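Local coordinates for protein flagellin (Burkholderia pseudomallei, PDB 4CFI) that probably polymerises, as flagellins do, into the bacterial flagellar filament that drives swimming, and is a target of the immune response, at residues G113-A118 with T204-Q209; E134-N139 with T151-Q156. All blocks are in the same frame, centred on the assembly; numbering follows the deposited sequence. Where two conformers were deposited one is given.

Contact 1: residues G113-A118 with T204-Q209; sequences GTIKVA and TAMVAQ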
loop_
_atom_site.group_PDB
_atom_site.type_symbol
_atom_site.label_atom_id
_atom_site.label_comp_id
_atom_site.label_asym_id
_atom_site.label_seq_id
_atom_site.Cartn_x
_atom_site.Cartn_y
_atom_site.Cartn_z
ATOM N N GLY A 113 4.848 11.678 2.544
ATOM C CA GLY A 113 4.563 12.957 3.192
ATOM C C GLY A 113 5.757 13.876 3.079
ATOM O O GLY A 113 6.845 13.432 2.720
ATOM N N THR A 114 5.528 15.148 3.394
ATOM C CA THR A 114 6.539 16.176 3.371
ATOM C C THR A 114 6.547 16.874 4.731
ATOM O O THR A 114 5.501 17.286 5.242
ATOM C CB THR A 114 6.224 17.182 2.254
ATOM O OG1 THR A 114 6.241 16.490 1.006
ATOM C CG2 THR A 114 7.222 18.335 2.229
ATOM N N ILE A 115 7.742 16.996 5.298
ATOM C CA ILE A 115 7.952 17.543 6.646
ATOM C C ILE A 115 8.653 18.892 6.520
ATOM O O ILE A 115 9.692 18.994 5.853
ATOM C CB ILE A 115 8.839 16.616 7.524
ATOM C CG1 ILE A 115 8.322 15.166 7.487
ATOM C CG2 ILE A 115 8.974 17.164 8.933
ATOM C CD1 ILE A 115 9.324 14.158 8.006
ATOM N N LYS A 116 8.100 19.934 7.151
ATOM C CA LYS A 116 8.781 21.233 7.209
ATOM C C LYS A 116 9.858 21.191 8.289
ATOM O O LYS A 116 9.581 20.829 9.423
ATOM C CB LYS A 116 7.781 22.378 7.476
ATOM C CG LYS A 116 8.444 23.745 7.602
ATOM C CD LYS A 116 7.478 24.842 8.011
ATOM C CE LYS A 116 8.168 26.194 8.050
ATOM N NZ LYS A 116 7.234 27.290 8.421
ATOM N N VAL A 117 11.073 21.576 7.921
ATOM C CA VAL A 117 12.262 21.487 8.768
ATOM C C VAL A 117 13.101 22.758 8.611
ATOM O O VAL A 117 12.770 23.638 7.822
ATOM C CB VAL A 117 13.133 20.250 8.419
ATOM C CG1 VAL A 117 12.329 18.977 8.608
ATOM C CG2 VAL A 117 13.725 20.344 7.016
ATOM N N ALA A 118 14.183 22.845 9.378
ATOM C CA ALA A 118 15.115 23.975 9.307
ATOM C C ALA A 118 16.508 23.475 9.655
ATOM O O ALA A 118 16.904 23.483 10.826
ATOM C CB ALA A 118 14.692 25.111 10.240
ATOM N N THR A 204 5.648 16.522 13.928
ATOM C CA THR A 204 5.341 15.312 14.668
ATOM C C THR A 204 4.117 14.612 14.087
ATOM O O THR A 204 4.121 13.391 13.913
ATOM C CB THR A 204 5.143 15.662 16.151
ATOM O OG1 THR A 204 6.370 16.197 16.648
ATOM C CG2 THR A 204 4.739 14.467 16.970
ATOM N N ALA A 205 3.085 15.384 13.766
ATOM C CA ALA A 205 1.873 14.836 13.175
ATOM C C ALA A 205 2.157 14.246 11.790
ATOM O O ALA A 205 1.607 13.204 11.448
ATOM C CB ALA A 205 0.785 15.896 13.088
ATOM N N MET A 206 2.993 14.903 10.996
ATOM C CA MET A 206 3.348 14.366 9.681
ATOM C C MET A 206 4.146 13.067 9.792
ATOM O O MET A 206 3.922 12.132 9.031
ATOM C CB MET A 206 4.101 15.405 8.842
ATOM C CG MET A 206 4.456 14.949 7.437
ATOM S SD MET A 206 3.064 14.347 6.470
ATOM C CE MET A 206 2.278 15.887 6.013
ATOM N N VAL A 207 5.064 12.993 10.744
ATOM C CA VAL A 207 5.804 11.744 10.969
ATOM C C VAL A 207 4.839 10.602 11.351
ATOM O O VAL A 207 4.977 9.474 10.859
ATOM C CB VAL A 207 6.913 11.944 12.024
ATOM C CG1 VAL A 207 7.552 10.616 12.439
ATOM C CG2 VAL A 207 7.970 12.887 11.477
ATOM N N ALA A 208 3.853 10.889 12.201
ATOM C CA ALA A 208 2.840 9.896 12.549
ATOM C C ALA A 208 2.052 9.449 11.321
ATOM O O ALA A 208 1.812 8.249 11.146
ATOM C CB ALA A 208 1.903 10.410 13.634
ATOM N N GLN A 209 1.645 10.409 10.478
ATOM C CA GLN A 209 0.974 10.116 9.189
ATOM C C GLN A 209 1.815 9.147 8.400
ATOM O O GLN A 209 1.354 8.076 8.032
ATOM C CB GLN A 209 0.740 11.372 8.298
ATOM C CG GLN A 209 0.341 11.057 6.830
ATOM C CD GLN A 209 0.171 12.295 5.927
ATOM O OE1 GLN A 209 -0.530 13.228 6.305
ATOM N NE2 GLN A 209 0.820 12.308 4.732
#

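Contact 2: residues E134-N139 with T151-Q156; sequences ETTQIN and TDQNNQ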
loop_
_atom_site.group_PDB
_atom_site.type_symbol
_atom_site.label_atom_id
_atom_site.label_comp_id
_atom_site.label_asym_id
_atom_site.label_seq_id
_atom_site.Cartn_x
_atom_site.Cartn_y
_atom_site.Cartn_z
ATOM N N GLU A 134 19.946 26.372 3.235
ATOM C CA GLU A 134 19.048 25.781 4.243
ATOM C C GLU A 134 18.092 24.789 3.567
ATOM O O GLU A 134 17.502 25.081 2.513
ATOM C CB GLU A 134 18.239 26.860 4.965
ATOM C CG GLU A 134 17.403 26.349 6.132
ATOM C CD GLU A 134 16.569 27.413 6.837
ATOM O OE1 GLU A 134 16.622 28.579 6.398
ATOM O OE2 GLU A 134 15.873 27.075 7.842
ATOM N N THR A 135 17.969 23.611 4.169
ATOM C CA THR A 135 16.911 22.682 3.820
ATOM C C THR A 135 15.682 23.019 4.648
ATOM O O THR A 135 15.758 23.059 5.878
ATOM C CB THR A 135 17.348 21.231 4.073
ATOM O OG1 THR A 135 18.476 20.927 3.233
ATOM C CG2 THR A 135 16.232 20.244 3.811
ATOM N N THR A 136 14.566 23.248 3.972
ATOM C CA THR A 136 13.332 23.727 4.584
ATOM C C THR A 136 12.172 22.721 4.502
ATOM O O THR A 136 11.169 22.880 5.211
ATOM C CB THR A 136 12.876 25.059 3.982
ATOM O OG1 THR A 136 12.692 24.871 2.575
ATOM C CG2 THR A 136 13.935 26.164 4.233
ATOM N N GLN A 137 12.287 21.690 3.660
ATOM C CA GLN A 137 11.318 20.585 3.623
ATOM C C GLN A 137 12.062 19.306 3.334
ATOM O O GLN A 137 13.078 19.329 2.640
ATOM C CB GLN A 137 10.247 20.776 2.522
ATOM C CG GLN A 137 9.541 22.118 2.569
ATOM C CD GLN A 137 8.524 22.321 1.481
ATOM O OE1 GLN A 137 8.336 21.481 0.625
ATOM N NE2 GLN A 137 7.876 23.474 1.505
ATOM N N ILE A 138 11.525 18.188 3.835
ATOM C CA ILE A 138 12.004 16.867 3.458
ATOM C C ILE A 138 10.818 16.045 2.981
ATOM O O ILE A 138 9.842 15.858 3.708
ATOM C CB ILE A 138 12.717 16.141 4.619
ATOM C CG1 ILE A 138 13.916 16.971 5.091
ATOM C CG2 ILE A 138 13.123 14.728 4.192
ATOM C CD1 ILE A 138 14.516 16.451 6.397
ATOM N N ASN A 139 10.915 15.540 1.759
ATOM C CA ASN A 139 9.956 14.598 1.203
ATOM C C ASN A 139 10.424 13.195 1.511
ATOM O O ASN A 139 11.570 12.857 1.239
ATOM C CB ASN A 139 9.862 14.781 -0.299
ATOM C CG ASN A 139 9.580 16.225 -0.668
ATOM O OD1 ASN A 139 8.531 16.785 -0.324
ATOM N ND2 ASN A 139 10.517 16.841 -1.362
ATOM N N THR A 151 14.228 13.510 -0.177
ATOM C CA THR A 151 14.619 14.658 -0.981
ATOM C C THR A 151 14.262 15.948 -0.223
ATOM O O THR A 151 13.445 15.952 0.693
ATOM C CB THR A 151 13.981 14.668 -2.383
ATOM O OG1 THR A 151 12.577 14.856 -2.234
ATOM C CG2 THR A 151 14.310 13.388 -3.161
ATOM N N ASP A 152 14.889 17.045 -0.655
ATOM C CA ASP A 152 14.662 18.360 -0.069
ATOM C C ASP A 152 13.546 19.121 -0.816
ATOM O O ASP A 152 12.850 18.574 -1.694
ATOM C CB ASP A 152 15.976 19.169 -0.008
ATOM C CG ASP A 152 16.533 19.572 -1.362
ATOM O OD1 ASP A 152 15.815 19.568 -2.389
ATOM O OD2 ASP A 152 17.749 19.910 -1.372
ATOM N N GLN A 153 13.363 20.385 -0.436
ATOM C CA GLN A 153 12.283 21.204 -0.966
ATOM C C GLN A 153 12.402 21.411 -2.463
ATOM O O GLN A 153 11.407 21.783 -3.102
ATOM C CB GLN A 153 12.225 22.571 -0.256
ATOM C CG GLN A 153 13.398 23.487 -0.507
ATOM C CD GLN A 153 14.652 23.150 0.264
ATOM O OE1 GLN A 153 14.648 22.357 1.203
ATOM N NE2 GLN A 153 15.724 23.819 -0.065
ATOM N N ASN A 154 13.607 21.237 -3.009
ATOM C CA ASN A 154 13.821 21.348 -4.446
ATOM C C ASN A 154 13.963 19.994 -5.133
ATOM O O ASN A 154 14.445 19.911 -6.261
ATOM C CB ASN A 154 15.030 22.241 -4.740
ATOM C CG ASN A 154 14.827 23.650 -4.230
ATOM O OD1 ASN A 154 13.716 24.194 -4.294
ATOM N ND2 ASN A 154 15.864 24.211 -3.642
ATOM N N ASN A 155 13.510 18.944 -4.457
ATOM C CA ASN A 155 13.508 17.590 -5.006
ATOM C C ASN A 155 14.904 17.013 -5.226
ATOM O O ASN A 155 15.052 16.056 -5.985
ATOM C CB ASN A 155 12.663 17.502 -6.287
ATOM C CG ASN A 155 11.261 17.996 -6.067
ATOM O OD1 ASN A 155 10.736 18.901 -6.781
ATOM N ND2 ASN A 155 10.624 17.427 -5.084
ATOM N N GLN A 156 15.910 17.537 -4.526
ATOM C CA GLN A 156 17.271 16.974 -4.580
ATOM C C GLN A 156 17.461 16.020 -3.412
ATOM O O GLN A 156 17.040 16.295 -2.294
ATOM C CB GLN A 156 18.344 18.063 -4.508
ATOM C CG GLN A 156 18.126 19.204 -5.505
ATOM C CD GLN A 156 17.874 18.718 -6.922
ATOM O OE1 GLN A 156 16.806 18.978 -7.535
ATOM N NE2 GLN A 156 18.841 18.032 -7.459
HETATM O O HOH W 1 18.355 21.730 0.597
#

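Contact 1: residues G113-A118 with T204-Q209
Met206 is the first residue of 204-209 to reach the strand, its side chain laid over the backbone of Gly113 and Thr114. With CG anti to the backbone N (chi1 -177°), the chain leaves the helix in the direction of the strand and then bends at both chi2 and chi3, which sets SD beside Gly113 CA and turns CE to Thr114 O. The contacts of Met206 and Gln209 are those of one of two conformers modelled for each. In it, Met206 CG meets the carbonyl oxygen of Thr114 at 3.4 Å, and CE touches that same Thr114 O at 3.6 Å, so two carbons of one side chain press on the same side of this oxygen. Met206 SD stands 3.9 Å from Gly113 CA, where no strand side chain intervenes, and CG also packs against Ile115 CG1 at 3.9 Å. Helix 197-213, in the flagellin D2 domain region, thus lies on one side of the edge strand 111-119 of a three-stranded antiparallel sheet, and the two short axes run nearly antiparallel (157°) at 8.2 Å. One residue on, Val207 offers its CG2 branch, anti to the carbonyl carbon, to the end of Ile115, the two side chains crossing obliquely with Val207 CG2 and Ile115 CD1 3.9 Å apart. Leu187 touches both side chains, and Ala203 and Ile210 of the same helix also pack on Ile115. About one helical turn after Met206, Gln209 extends toward Gly113, bringing NE2 to 4.1 Å from Gly113 CA; that nitrogen is hydrogen-bonded to Leu112 O.

Contact 2: residues E134-N139 with T151-Q156
Gln153 OE1 takes the backbone N-H of Thr136 in a nearly straight bond (Thr136 N to Gln153 OE1 2.9 Å, 167° at the hydrogen) and a second, weak one from Gln137 N. Thr136 N stands well above the plane of the amide carbonyl. The glutamine gets there by placing CG between its backbone N and carbonyl carbon (chi1 67°) and bending again at chi2, which brings the amide alongside the backbone of Glu134 to Gln137. Its NE2 turns to Glu134 O in another weak bond, so the one amide spans all four residues. Thr136 OG1 lies against Gln153 CG at 3.5 Å. Gln137 CB touches Gln153 CB at 3.9 Å. The segments join strand 135-142 of an antiparallel hairpin, in the flagellin D2 region, to the end of strand 148-152 and the turn after it. Asn139 and Thr151 form a hydrogen-bonded pair in it: Asn139 N reaches Thr151 O at 2.8 Å, and Thr151 N returns to Asn139 O at 3.1 Å. On the same face their side chains join too, Asn139 ND2 giving a bond to Thr151 OG1 (3.0 Å) that lies close to the amide plane, while Asn139 OD1 is bonded to Thr114 of strand 111-119. Past the pair, a type I turn runs from Asp152 to Asn155. Asp152 OD1 receives Asn154 N, as an Asx turn, and Gln156 N at 2.9 Å, the two approaching from opposite faces of the carboxylate. A water donates to Asp152 OD2 and is also hydrogen-bonded to Thr135 OG1, bridging the strand to the turn.

From the N terminus, the chain passes helices 2-31 and 37-60 and two short antiparallel strand pairs before strand 111-119, which supplies the first half of contact 1. The next strand, 135-142, turns back beside it and gives the first half of contact 2, closed soon afterwards when strand 148-152 returns, with 11 residues between the segments. Contact 1 closes much later, once helix 197-213 arrives after 85 intervening residues, so contact 2 is nested inside its loop. Contact 1 ties that helix to one outermost strand, contact 2 ties the other outermost strand to the central one, and the pairing of 111-119 with 135-142, with Ile138 N 2.8 Å from Ile115 O, links them.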